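Biofilm-associated surface protein (Staphylococcus aureus, PDB 7C7U) is a cell wall-anchored surface protein that takes part in biofilm formation, probably through a calcium-binding region that acts as a switch for functional amyloid assembly. Local coordinates at residues K176-R179 with T180-S183; A374-N377 with N378-G381; T355-Q358 with K359-F362. All coordinates share one frame; numbering follows the deposited sequence.

Interaction 1: K176-R179 with T180-S183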
# COMPACT_ATOMS: atom_id res chain seq x y z
N LYS A 176 -11.43 3.13 0.05
CA LYS A 176 -10.69 1.91 0.36
C LYS A 176 -11.38 0.70 -0.26
O LYS A 176 -12.58 0.72 -0.54
CB LYS A 176 -10.54 1.70 1.87
CG LYS A 176 -9.89 2.89 2.57
CD LYS A 176 -9.13 2.41 3.79
CE LYS A 176 -8.13 3.45 4.25
NZ LYS A 176 -7.25 2.89 5.30
N ILE A 177 -10.59 -0.36 -0.43
CA ILE A 177 -11.10 -1.64 -0.94
C ILE A 177 -11.60 -2.47 0.23
O ILE A 177 -10.87 -2.69 1.21
CB ILE A 177 -10.01 -2.40 -1.72
CG1 ILE A 177 -9.51 -1.57 -2.90
CG2 ILE A 177 -10.53 -3.76 -2.19
CD1 ILE A 177 -8.22 -2.09 -3.49
N VAL A 178 -12.85 -2.92 0.13
CA VAL A 178 -13.42 -3.88 1.06
C VAL A 178 -12.67 -5.20 0.90
O VAL A 178 -12.80 -5.88 -0.12
CB VAL A 178 -14.93 -4.07 0.82
CG1 VAL A 178 -15.53 -5.02 1.85
CG2 VAL A 178 -15.63 -2.71 0.81
N ARG A 179 -11.91 -5.58 1.93
CA ARG A 179 -10.92 -6.65 1.78
C ARG A 179 -11.54 -7.94 1.27
O ARG A 179 -11.00 -8.58 0.35
CB ARG A 179 -10.22 -6.87 3.13
CG ARG A 179 -9.21 -8.01 3.17
CD ARG A 179 -8.58 -8.09 4.56
NE ARG A 179 -8.67 -6.82 5.28
CZ ARG A 179 -7.67 -5.95 5.41
NH1 ARG A 179 -6.48 -6.22 4.89
NH2 ARG A 179 -7.86 -4.82 6.07
N THR A 180 -12.69 -8.33 1.81
CA THR A 180 -13.27 -9.62 1.46
C THR A 180 -13.93 -9.63 0.09
O THR A 180 -14.30 -10.70 -0.39
CB THR A 180 -14.28 -10.05 2.52
OG1 THR A 180 -15.20 -8.97 2.75
CG2 THR A 180 -13.57 -10.36 3.82
N SER A 181 -14.08 -8.48 -0.56
CA SER A 181 -14.74 -8.41 -1.86
C SER A 181 -13.80 -8.64 -3.03
O SER A 181 -14.27 -8.85 -4.15
CB SER A 181 -15.42 -7.06 -2.03
OG SER A 181 -14.46 -6.06 -2.30
N GLU A 182 -12.49 -8.61 -2.78
CA GLU A 182 -11.51 -8.45 -3.84
C GLU A 182 -11.30 -9.75 -4.62
O GLU A 182 -11.15 -10.84 -4.05
CB GLU A 182 -10.18 -7.98 -3.26
CG GLU A 182 -9.13 -7.67 -4.31
CD GLU A 182 -7.71 -7.88 -3.81
OE1 GLU A 182 -7.46 -7.69 -2.59
OE2 GLU A 182 -6.84 -8.23 -4.64
N SER A 183 -11.26 -9.62 -5.94
CA SER A 183 -10.92 -10.73 -6.79
C SER A 183 -10.11 -10.20 -7.96
O SER A 183 -10.22 -9.03 -8.31
CB SER A 183 -12.18 -11.42 -7.30
OG SER A 183 -11.92 -12.74 -7.67
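Val178 and Ser181 meet at a single carbonyl oxygen: Val178 O accepts the hydroxyl of Ser181 at 2.7 Å (OG to O) and the backbone amide of the same serine at 2.9 Å (N to O). The two donors occupy different positions about the acceptor. The hydroxyl lies in the carbonyl plane on a lone pair, whereas the amide stands 45° above that plane. A chi1 of 75° places Ser181 OG between its own backbone N and carbonyl carbon, folded back toward the preceding strand, and leaves it 3.7 Å from Val178 CB. The chain turns back through this amide-to-carbonyl bond three residues back, with Val178 CA and Ser181 CA 5.5 Å apart. One residue on, Glu182 N reaches Arg179 O in a weak bond of 3.5 Å. The side chains of Val178 and Thr180 run at a slant to each other, CG1 of the valine 4.1 Å from OG1 of the threonine. The polar ends are held from elsewhere: Ser181 OG also bonds Val169 N, Thr180 OG1 the carbonyl of Phe32, Glu182 OE1 the hydroxyl of Tyr26, and Arg179 NE forms a salt bridge with Asp28. The connection joins strand 176-178 to strand 183-187, both antiparallel to strand 163-171, while strand 26-27 runs parallel to 176-178 and pairs with it through Ile177.

Interaction 2: A374-N377 with N378-G381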
# COMPACT_ATOMS: atom_id res chain seq x y z
N ALA A 374 -9.14 -34.29 -17.04
CA ALA A 374 -10.03 -33.34 -17.68
C ALA A 374 -10.52 -32.32 -16.66
O ALA A 374 -10.69 -32.63 -15.48
CB ALA A 374 -11.21 -34.05 -18.34
N LEU A 375 -10.75 -31.09 -17.13
CA LEU A 375 -11.12 -29.98 -16.25
C LEU A 375 -12.55 -30.13 -15.75
O LEU A 375 -13.48 -30.34 -16.54
CB LEU A 375 -10.96 -28.65 -17.00
CG LEU A 375 -11.54 -27.40 -16.33
CD1 LEU A 375 -10.67 -27.05 -15.16
CD2 LEU A 375 -11.62 -26.18 -17.27
N ILE A 376 -12.74 -30.03 -14.43
CA ILE A 376 -14.09 -29.93 -13.90
C ILE A 376 -14.65 -28.58 -14.31
O ILE A 376 -14.04 -27.53 -14.06
CB ILE A 376 -14.10 -30.11 -12.37
CG1 ILE A 376 -13.40 -31.41 -11.94
CG2 ILE A 376 -15.57 -30.07 -11.85
CD1 ILE A 376 -14.04 -32.71 -12.54
N ASN A 377 -15.83 -28.60 -14.93
CA ASN A 377 -16.44 -27.40 -15.51
C ASN A 377 -16.48 -26.26 -14.50
O ASN A 377 -17.00 -26.40 -13.39
CB ASN A 377 -17.86 -27.72 -15.95
CG ASN A 377 -18.38 -26.77 -17.05
OD1 ASN A 377 -17.64 -25.98 -17.62
ND2 ASN A 377 -19.66 -26.89 -17.35
N ASN A 378 -15.91 -25.12 -14.92
CA ASN A 378 -15.99 -23.84 -14.22
C ASN A 378 -15.21 -23.83 -12.92
O ASN A 378 -15.52 -23.04 -12.02
CB ASN A 378 -17.47 -23.45 -14.00
CG ASN A 378 -18.17 -23.13 -15.32
OD1 ASN A 378 -17.53 -22.66 -16.24
ND2 ASN A 378 -19.47 -23.41 -15.42
N THR A 379 -14.17 -24.66 -12.79
CA THR A 379 -13.36 -24.61 -11.58
C THR A 379 -12.00 -23.95 -11.81
O THR A 379 -11.18 -23.95 -10.90
CB THR A 379 -13.17 -26.01 -10.98
OG1 THR A 379 -12.37 -26.81 -11.86
CG2 THR A 379 -14.53 -26.71 -10.72
N LEU A 380 -11.76 -23.38 -12.98
CA LEU A 380 -10.49 -22.72 -13.28
C LEU A 380 -10.57 -21.27 -12.83
O LEU A 380 -11.41 -20.51 -13.34
CB LEU A 380 -10.15 -22.81 -14.77
CG LEU A 380 -8.98 -21.93 -15.25
CD1 LEU A 380 -7.71 -22.29 -14.53
CD2 LEU A 380 -8.78 -22.01 -16.77
N GLY A 381 -9.69 -20.89 -11.91
CA GLY A 381 -9.63 -19.52 -11.43
C GLY A 381 -8.21 -18.99 -11.55
O GLY A 381 -7.24 -19.69 -11.28
O HOH W 1 -15.09 -24.44 -17.69
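Thr379 bonds Ile376 O twice, through its backbone N at 3.1 Å and through its OG1 at 2.9 Å. Both donors approach from the same face of the carbonyl plane, and both are tilted out of it. Rotation about the threonine's CA-CB bond (chi1 67°) swings OG1 back over the turn toward Ile376 O; OG1 is also bonded to Leu368 N. At the corner, water 1 joins the two asparagines, hydrogen-bonded to Asn377 OD1 and accepting from Asn378 N, each at 3.0 Å. The two amides lie side by side and stack, their planes 25° apart. Each amide nitrogen has its own partner: Asn377 ND2 bonds Asn207 O and Asn378 ND2 bonds Phe210 O. Apolar packing follows: the CG2 methyls of Ile376 and Thr379 meet at 3.7 Å, and Leu375 CD1 lies 4.3 Å from Leu380 CB, with both leucines resting on helix 193-199 and on Tyr367. The backbone is a type II beta turn from Ile376 to Thr379, with Asn378 supplying the positive phi (69°) of its third position, set in the loop that connects the antiparallel strands 359-369 and 381-388.

Interaction 3: T355-Q358 with K359-F362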
# COMPACT_ATOMS: atom_id res chain seq x y z
N THR A 355 17.48 2.02 -9.88
CA THR A 355 17.74 0.61 -10.11
C THR A 355 16.64 -0.31 -9.57
O THR A 355 16.81 -1.53 -9.62
CB THR A 355 19.08 0.19 -9.52
OG1 THR A 355 19.04 0.29 -8.09
CG2 THR A 355 20.22 1.07 -10.07
N THR A 356 15.56 0.22 -9.02
CA THR A 356 14.49 -0.66 -8.54
C THR A 356 13.28 -0.60 -9.48
O THR A 356 13.15 0.31 -10.30
CB THR A 356 14.08 -0.31 -7.09
OG1 THR A 356 13.34 -1.41 -6.55
CG2 THR A 356 13.20 0.94 -7.02
N LYS A 357 12.43 -1.62 -9.39
CA LYS A 357 11.20 -1.65 -10.17
C LYS A 357 10.10 -0.86 -9.46
O LYS A 357 9.98 -0.90 -8.24
CB LYS A 357 10.74 -3.10 -10.40
CG LYS A 357 11.65 -3.93 -11.31
CD LYS A 357 10.98 -5.28 -11.63
CE LYS A 357 11.94 -6.24 -12.34
NZ LYS A 357 12.67 -7.11 -11.37
N GLN A 358 9.32 -0.10 -10.24
CA GLN A 358 8.17 0.59 -9.67
C GLN A 358 6.94 -0.33 -9.58
O GLN A 358 6.06 -0.09 -8.74
CB GLN A 358 7.82 1.81 -10.52
CG GLN A 358 6.81 2.76 -9.86
CD GLN A 358 6.42 3.91 -10.76
OE1 GLN A 358 6.59 3.82 -11.98
NE2 GLN A 358 5.88 4.98 -10.19
N LYS A 359 6.82 -1.33 -10.44
CA LYS A 359 5.72 -2.28 -10.23
C LYS A 359 6.10 -3.63 -10.79
O LYS A 359 7.04 -3.76 -11.58
CB LYS A 359 4.39 -1.79 -10.82
CG LYS A 359 4.37 -1.53 -12.30
CD LYS A 359 2.98 -1.11 -12.75
CE LYS A 359 2.47 -1.99 -13.90
NZ LYS A 359 1.75 -3.25 -13.46
N GLU A 360 5.36 -4.64 -10.36
CA GLU A 360 5.50 -5.97 -10.93
C GLU A 360 4.24 -6.77 -10.63
O GLU A 360 3.79 -6.83 -9.48
CB GLU A 360 6.73 -6.70 -10.39
CG GLU A 360 7.16 -7.84 -11.34
CD GLU A 360 8.45 -8.54 -10.93
OE1 GLU A 360 9.10 -8.12 -9.95
OE2 GLU A 360 8.82 -9.52 -11.60
N ASP A 361 3.69 -7.39 -11.66
CA ASP A 361 2.53 -8.27 -11.53
C ASP A 361 2.96 -9.73 -11.53
O ASP A 361 3.81 -10.14 -12.33
CB ASP A 361 1.56 -8.06 -12.69
CG ASP A 361 0.89 -6.71 -12.64
OD1 ASP A 361 0.60 -6.25 -11.51
OD2 ASP A 361 0.68 -6.12 -13.71
N PHE A 362 2.35 -10.52 -10.64
CA PHE A 362 2.54 -11.97 -10.64
C PHE A 362 1.18 -12.64 -10.80
O PHE A 362 0.19 -12.18 -10.23
CB PHE A 362 3.22 -12.46 -9.37
CG PHE A 362 4.52 -11.72 -9.06
CD1 PHE A 362 4.49 -10.52 -8.38
CD2 PHE A 362 5.73 -12.20 -9.51
CE1 PHE A 362 5.67 -9.81 -8.12
CE2 PHE A 362 6.91 -11.51 -9.25
CZ PHE A 362 6.87 -10.31 -8.55
O HOH W 2 11.50 -9.39 -9.27
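Lys359 meets Lys357 through its backbone, its carbonyl O lying 3.9 Å from Lys357 CB. Its CB lies against Gln358, but the first bond of the side chain points away from 355-358. A chi1 of 60° and bends further out bring NZ to Asp361 OD2, a 3.1 Å salt bridge within the strand. That side chain also lies about 6 Å from a bound calcium ion. Next comes Glu360, which carries the side-chain contact across the two segments. Its chain runs out extended, with CG anti to the backbone N, and crosses the lysine obliquely so that OE1 comes 3.8 Å from Lys357 CD. The ammonium is slightly farther off: Lys357 NZ to Glu360 OE1 measures 4.0 Å, a long salt bridge. Water 2 bridges the pair, donating to Glu360 OE1 at 2.8 Å and accepting weakly from Lys357 NZ at 3.3 Å. All this happens where the loop enters strand 359-369, an inner strand of a four-stranded antiparallel sheet. Backbone bonds from Gln358 to Asp389, a calcium ligand, and from Glu360 to Leu387 tie the entry to strand 381-388 and the residues just after it; Gln358 NE2 adds a bond to Tyr390 O. Beyond the salt-bridged Asp361, which packs on Thr384 and Ala386, Phe362 continues the pairing with Leu385 and places its buried ring against Leu387 and Ile338.

Overall arrangement
Interaction 1 is buried, interaction 2 partly so, and interaction 3 lies at the surface. The chemistry follows: in the first two a main-chain carbonyl takes both the amide and the hydroxyl of one residue three places on, whereas the third rests on a stretched, water-bridged ion pair. Interactions 2 and 3 serve the same strand, 359-369, with 355-362 at its start and 374-381 in the loop after its end, their centres about 31 Å apart. Interaction 1 belongs to a different sheet, but Ser183 reaches Ser214 of strand 210-220, the strand that also packs against interaction 2. No two of the three touch.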